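Local structure of MHC class I antigen (Anolis carolinensis, 7CPO) at residues V225-G233 with Y244-D252. The protein probably presents short peptides to T cells as the heavy chain of a class I histocompatibility complex with beta2-microglobulin. Numbering follows the deposited sequence.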
ATOM      1  N   VAL A 225       0.082  26.703 -13.877  1.00 25.88           N
ATOM      2  CA  VAL A 225       0.729  25.446 -13.511  1.00 29.85           C
ATOM      3  C   VAL A 225       2.067  25.337 -14.226  1.00 29.42           C
ATOM      4  O   VAL A 225       2.181  25.621 -15.427  1.00 38.39           O
ATOM      5  CB  VAL A 225      -0.173  24.239 -13.833  1.00 34.46           C
ATOM      6  CG1 VAL A 225       0.569  22.935 -13.571  1.00 18.20           C
ATOM      7  CG2 VAL A 225      -1.474  24.286 -13.019  1.00 26.21           C
ATOM      8  N   TRP A 226       3.089  24.903 -13.494  1.00 30.17           N
ATOM      9  CA  TRP A 226       4.462  24.931 -13.982  1.00 37.46           C
ATOM     10  C   TRP A 226       5.122  23.591 -13.690  1.00 34.64           C
ATOM     11  O   TRP A 226       5.063  23.095 -12.558  1.00 31.95           O
ATOM     12  CB  TRP A 226       5.236  26.094 -13.330  1.00 33.52           C
ATOM     13  CG  TRP A 226       6.632  26.348 -13.855  1.00 35.38           C
ATOM     14  CD1 TRP A 226       7.812  26.013 -13.247  1.00 36.19           C
ATOM     15  CD2 TRP A 226       6.989  27.033 -15.066  1.00 36.00           C
ATOM     16  NE1 TRP A 226       8.878  26.431 -14.010  1.00 34.77           N
ATOM     17  CE2 TRP A 226       8.400  27.059 -15.130  1.00 32.03           C
ATOM     18  CE3 TRP A 226       6.254  27.622 -16.103  1.00 43.27           C
ATOM     19  CZ2 TRP A 226       9.086  27.645 -16.188  1.00 36.59           C
ATOM     20  CZ3 TRP A 226       6.944  28.205 -17.157  1.00 40.13           C
ATOM     21  CH2 TRP A 226       8.345  28.213 -17.187  1.00 37.48           C
ATOM     22  N   LEU A 227       5.742  23.001 -14.714  1.00 38.84           N
ATOM     23  CA  LEU A 227       6.320  21.669 -14.593  1.00 33.80           C
ATOM     24  C   LEU A 227       7.785  21.616 -14.989  1.00 32.55           C
ATOM     25  O   LEU A 227       8.390  20.544 -14.930  1.00 38.80           O
ATOM     26  CB  LEU A 227       5.533  20.658 -15.435  1.00 28.41           C
ATOM     27  CG  LEU A 227       4.103  20.469 -14.937  1.00 34.35           C
ATOM     28  CD1 LEU A 227       3.143  20.200 -16.088  1.00 40.28           C
ATOM     29  CD2 LEU A 227       4.061  19.366 -13.911  1.00 46.85           C
ATOM     30  N   GLN A 228       8.369  22.733 -15.386  1.00 30.25           N
ATOM     31  CA  GLN A 228       9.782  22.751 -15.712  1.00 37.58           C
ATOM     32  C   GLN A 228      10.605  22.700 -14.431  1.00 39.43           C
ATOM     33  O   GLN A 228      10.366  23.473 -13.495  1.00 26.20           O
ATOM     34  CB  GLN A 228      10.100  24.007 -16.520  1.00 40.46           C
ATOM     35  CG  GLN A 228      11.564  24.299 -16.698  1.00 32.83           C
ATOM     36  CD  GLN A 228      11.782  25.533 -17.535  1.00 54.03           C
ATOM     37  OE1 GLN A 228      11.114  25.730 -18.558  1.00 57.06           O
ATOM     38  NE2 GLN A 228      12.719  26.376 -17.112  1.00 50.68           N
ATOM     39  N   ASP A 229      11.570  21.781 -14.386  1.00 38.64           N
ATOM     40  CA  ASP A 229      12.443  21.633 -13.225  1.00 33.14           C
ATOM     41  C   ASP A 229      11.624  21.364 -11.962  1.00 42.53           C
ATOM     42  O   ASP A 229      11.936  21.858 -10.874  1.00 41.05           O
ATOM     43  CB  ASP A 229      13.341  22.861 -13.058  1.00 40.61           C
ATOM     44  CG  ASP A 229      14.382  22.972 -14.166  1.00 42.72           C
ATOM     45  OD1 ASP A 229      15.109  21.977 -14.385  1.00 45.14           O
ATOM     46  OD2 ASP A 229      14.475  24.040 -14.816  1.00 41.01           O
ATOM     47  N   VAL A 230      10.558  20.582 -12.113  1.00 37.96           N
ATOM     48  CA  VAL A 230       9.657  20.245 -11.022  1.00 40.08           C
ATOM     49  C   VAL A 230       9.757  18.753 -10.739  1.00 33.74           C
ATOM     50  O   VAL A 230       9.580  17.925 -11.641  1.00 37.86           O
ATOM     51  CB  VAL A 230       8.211  20.652 -11.331  1.00 32.30           C
ATOM     52  CG1 VAL A 230       7.314  20.234 -10.179  1.00 28.92           C
ATOM     53  CG2 VAL A 230       8.135  22.151 -11.532  1.00 25.86           C
ATOM     54  N   PHE A 231      10.048  18.412  -9.495  1.00 30.44           N
ATOM     55  CA  PHE A 231      10.104  17.032  -9.051  1.00 24.76           C
ATOM     56  C   PHE A 231       9.165  16.851  -7.864  1.00 37.03           C
ATOM     57  O   PHE A 231       8.701  17.817  -7.244  1.00 27.11           O
ATOM     58  CB  PHE A 231      11.539  16.617  -8.690  1.00 27.65           C
ATOM     59  CG  PHE A 231      12.522  16.803  -9.814  1.00 37.38           C
ATOM     60  CD1 PHE A 231      12.715  15.804 -10.755  1.00 31.09           C
ATOM     61  CD2 PHE A 231      13.252  17.987  -9.939  1.00 43.21           C
ATOM     62  CE1 PHE A 231      13.621  15.974 -11.809  1.00 45.06           C
ATOM     63  CE2 PHE A 231      14.155  18.167 -10.996  1.00 32.51           C
ATOM     64  CZ  PHE A 231      14.341  17.159 -11.929  1.00 33.47           C
ATOM     65  N   HIS A 232       8.859  15.591  -7.566  1.00 33.27           N
ATOM     66  CA  HIS A 232       7.883  15.293  -6.535  1.00 21.54           C
ATOM     67  C   HIS A 232       8.283  14.001  -5.850  1.00 28.69           C
ATOM     68  O   HIS A 232       8.998  13.175  -6.423  1.00 26.74           O
ATOM     69  CB  HIS A 232       6.477  15.186  -7.124  1.00 26.90           C
ATOM     70  CG  HIS A 232       6.304  14.019  -8.049  1.00 35.67           C
ATOM     71  ND1 HIS A 232       5.905  12.772  -7.614  1.00 39.45           N
ATOM     72  CD2 HIS A 232       6.497  13.906  -9.382  1.00 33.89           C
ATOM     73  CE1 HIS A 232       5.848  11.947  -8.642  1.00 38.85           C
ATOM     74  NE2 HIS A 232       6.203  12.609  -9.726  1.00 43.71           N
ATOM     75  N   GLY A 233       7.843  13.845  -4.605  1.00 27.92           N
ATOM     76  CA  GLY A 233       8.115  12.647  -3.845  1.00 30.18           C
ATOM     77  C   GLY A 233       7.075  11.567  -4.089  1.00 32.31           C
ATOM     78  O   GLY A 233       6.206  11.673  -4.956  1.00 29.29           O
ATOM     79  N   TYR A 244       1.633  11.907   3.347  1.00 27.95           N
ATOM     80  CA  TYR A 244       2.687  12.906   3.196  1.00 29.59           C
ATOM     81  C   TYR A 244       3.278  12.851   1.790  1.00 30.42           C
ATOM     82  O   TYR A 244       3.407  11.767   1.205  1.00 26.16           O
ATOM     83  CB  TYR A 244       3.811  12.691   4.230  1.00 17.72           C
ATOM     84  CG  TYR A 244       5.117  13.398   3.893  1.00 27.31           C
ATOM     85  CD1 TYR A 244       6.100  12.755   3.147  1.00 29.38           C
ATOM     86  CD2 TYR A 244       5.369  14.705   4.329  1.00 24.26           C
ATOM     87  CE1 TYR A 244       7.287  13.382   2.826  1.00 21.50           C
ATOM     88  CE2 TYR A 244       6.566  15.343   4.013  1.00 28.11           C
ATOM     89  CZ  TYR A 244       7.518  14.670   3.261  1.00 29.16           C
ATOM     90  OH  TYR A 244       8.713  15.263   2.938  1.00 25.35           O
ATOM     91  N   THR A 245       3.671  14.018   1.267  1.00 20.21           N
ATOM     92  CA  THR A 245       4.439  14.098   0.026  1.00 22.09           C
ATOM     93  C   THR A 245       5.101  15.472  -0.071  1.00 29.97           C
ATOM     94  O   THR A 245       4.890  16.350   0.775  1.00 29.20           O
ATOM     95  CB  THR A 245       3.557  13.824  -1.195  1.00 17.43           C
ATOM     96  OG1 THR A 245       4.384  13.678  -2.352  1.00 18.08           O
ATOM     97  CG2 THR A 245       2.601  14.949  -1.410  1.00 16.42           C
ATOM     98  N   TRP A 246       5.903  15.658  -1.125  1.00 28.42           N
ATOM     99  CA  TRP A 246       6.532  16.944  -1.404  1.00 22.88           C
ATOM    100  C   TRP A 246       6.616  17.186  -2.907  1.00 33.48           C
ATOM    101  O   TRP A 246       6.543  16.263  -3.722  1.00 25.84           O
ATOM    102  CB  TRP A 246       7.932  17.047  -0.789  1.00 21.08           C
ATOM    103  CG  TRP A 246       8.898  16.038  -1.301  1.00 23.22           C
ATOM    104  CD1 TRP A 246       9.234  14.849  -0.708  1.00 29.27           C
ATOM    105  CD2 TRP A 246       9.676  16.123  -2.495  1.00 25.51           C
ATOM    106  NE1 TRP A 246      10.165  14.183  -1.472  1.00 25.20           N
ATOM    107  CE2 TRP A 246      10.453  14.944  -2.574  1.00 23.73           C
ATOM    108  CE3 TRP A 246       9.792  17.077  -3.513  1.00 33.40           C
ATOM    109  CZ2 TRP A 246      11.330  14.698  -3.628  1.00 23.85           C
ATOM    110  CZ3 TRP A 246      10.661  16.826  -4.567  1.00 22.80           C
ATOM    111  CH2 TRP A 246      11.420  15.647  -4.613  1.00 24.37           C
ATOM    112  N   ARG A 247       6.786  18.459  -3.258  1.00 33.11           N
ATOM    113  CA  ARG A 247       6.965  18.891  -4.633  1.00 26.67           C
ATOM    114  C   ARG A 247       7.922  20.073  -4.660  1.00 28.98           C
ATOM    115  O   ARG A 247       7.768  21.015  -3.875  1.00 27.30           O
ATOM    116  CB  ARG A 247       5.638  19.288  -5.262  1.00 22.53           C
ATOM    117  CG  ARG A 247       5.652  19.257  -6.763  1.00 17.59           C
ATOM    118  CD  ARG A 247       4.270  19.595  -7.258  1.00 20.28           C
ATOM    119  NE  ARG A 247       4.165  19.529  -8.715  1.00 40.94           N
ATOM    120  CZ  ARG A 247       3.958  18.415  -9.414  1.00 30.99           C
ATOM    121  NH1 ARG A 247       3.830  17.253  -8.787  1.00 30.35           N
ATOM    122  NH2 ARG A 247       3.855  18.472 -10.739  1.00 32.42           N
ATOM    123  N   SER A 248       8.883  20.027  -5.583  1.00 29.23           N
ATOM    124  CA  SER A 248       9.970  20.990  -5.663  1.00 23.20           C
ATOM    125  C   SER A 248      10.034  21.628  -7.044  1.00 31.17           C
ATOM    126  O   SER A 248       9.545  21.084  -8.037  1.00 26.76           O
ATOM    127  CB  SER A 248      11.315  20.336  -5.355  1.00 24.23           C
ATOM    128  OG  SER A 248      11.641  19.409  -6.373  1.00 33.69           O
ATOM    129  N   VAL A 249      10.649  22.807  -7.081  1.00 29.50           N
ATOM    130  CA  VAL A 249      10.927  23.531  -8.316  1.00 33.04           C
ATOM    131  C   VAL A 249      12.253  24.265  -8.142  1.00 35.20           C
ATOM    132  O   VAL A 249      12.576  24.741  -7.049  1.00 33.08           O
ATOM    133  CB  VAL A 249       9.771  24.492  -8.681  1.00 37.47           C
ATOM    134  CG1 VAL A 249       9.514  25.483  -7.551  1.00 25.80           C
ATOM    135  CG2 VAL A 249      10.057  25.214 -10.002  1.00 26.08           C
ATOM    136  N   LYS A 250      13.048  24.313  -9.202  1.00 33.59           N
ATOM    137  CA  LYS A 250      14.262  25.114  -9.189  1.00 38.99           C
ATOM    138  C   LYS A 250      13.912  26.497  -9.723  1.00 41.99           C
ATOM    139  O   LYS A 250      13.432  26.629 -10.857  1.00 39.07           O
ATOM    140  CB  LYS A 250      15.391  24.477  -9.998  1.00 32.74           C
ATOM    141  CG  LYS A 250      16.732  25.144  -9.666  1.00 50.37           C
ATOM    142  CD  LYS A 250      17.947  24.549 -10.373  1.00 48.83           C
ATOM    143  CE  LYS A 250      18.728  23.612  -9.423  1.00 58.12           C
ATOM    144  NZ  LYS A 250      19.343  24.320  -8.244  1.00 56.55           N
ATOM    145  N   VAL A 251      14.100  27.517  -8.890  1.00 35.32           N
ATOM    146  CA  VAL A 251      13.724  28.872  -9.250  1.00 43.42           C
ATOM    147  C   VAL A 251      14.964  29.736  -9.268  1.00 42.96           C
ATOM    148  O   VAL A 251      16.038  29.364  -8.792  1.00 44.78           O
ATOM    149  CB  VAL A 251      12.671  29.488  -8.314  1.00 39.36           C
ATOM    150  CG1 VAL A 251      11.481  28.557  -8.167  1.00 42.20           C
ATOM    151  CG2 VAL A 251      13.304  29.842  -6.973  1.00 38.40           C
ATOM    152  N   ASP A 252      14.766  30.894  -9.733  1.00 56.37           N
ATOM    153  CA  ASP A 252      15.742  31.729 -10.372  1.00 68.31           C
ATOM    154  C   ASP A 252      16.297  32.747  -9.390  1.00 80.28           C
ATOM    155  O   ASP A 252      15.733  32.961  -8.305  1.00 42.36           O
ATOM    156  CB  ASP A 252      15.065  32.406 -11.571  1.00 72.87           C
ATOM    157  CG  ASP A 252      14.048  31.473 -12.256  1.00 74.02           C
ATOM    158  OD1 ASP A 252      14.461  30.515 -12.963  1.00 69.49           O
ATOM    159  OD2 ASP A 252      12.829  31.672 -12.043  1.00 50.75           O
TER
HETATM  160  O   HOH W   1       3.907  21.697 -10.729  1.00 28.20           O
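F231 and S248 form a hydrogen-bonded pair between antiparallel strands 230-232 and 244-251, the strand axes 164° apart. S248 N donates to F231 O at 2.8 Å and F231 N to S248 O at 3.1 Å. G233 N donates to W246 O and K250 N to D229 O, so backbone bonds extend past both ends of 230-232.

Aromatic packing is concentrated at W246. Its CG lies between backbone N and carbonyl carbon (chi1 61°), which swings the indole across the neighbouring strand. G233 CA sits 3.7 Å from the centroid of the five-membered ring of W246, 23° off the normal, a CH-pi contact over the face.

The face opposite F231 and S248 carries V230, H232, R247 and V249. R247 runs extended from CG to NE, bringing NE to 3.5 Å from V230 CG1; L227 CD2 lies at the guanidinium edge, 3.3 Å from R247 NH2. One water accepts from R247 NE and donates to W226 O, linking R247 to the backbone of W226. V230 CG2 meets V249 CG2 at 3.9 Å.

This is a beta hairpin at the edge of the four-stranded sheet in the immunoglobulin C1-set domain, the membrane-proximal alpha 3 domain of class I heavy chains.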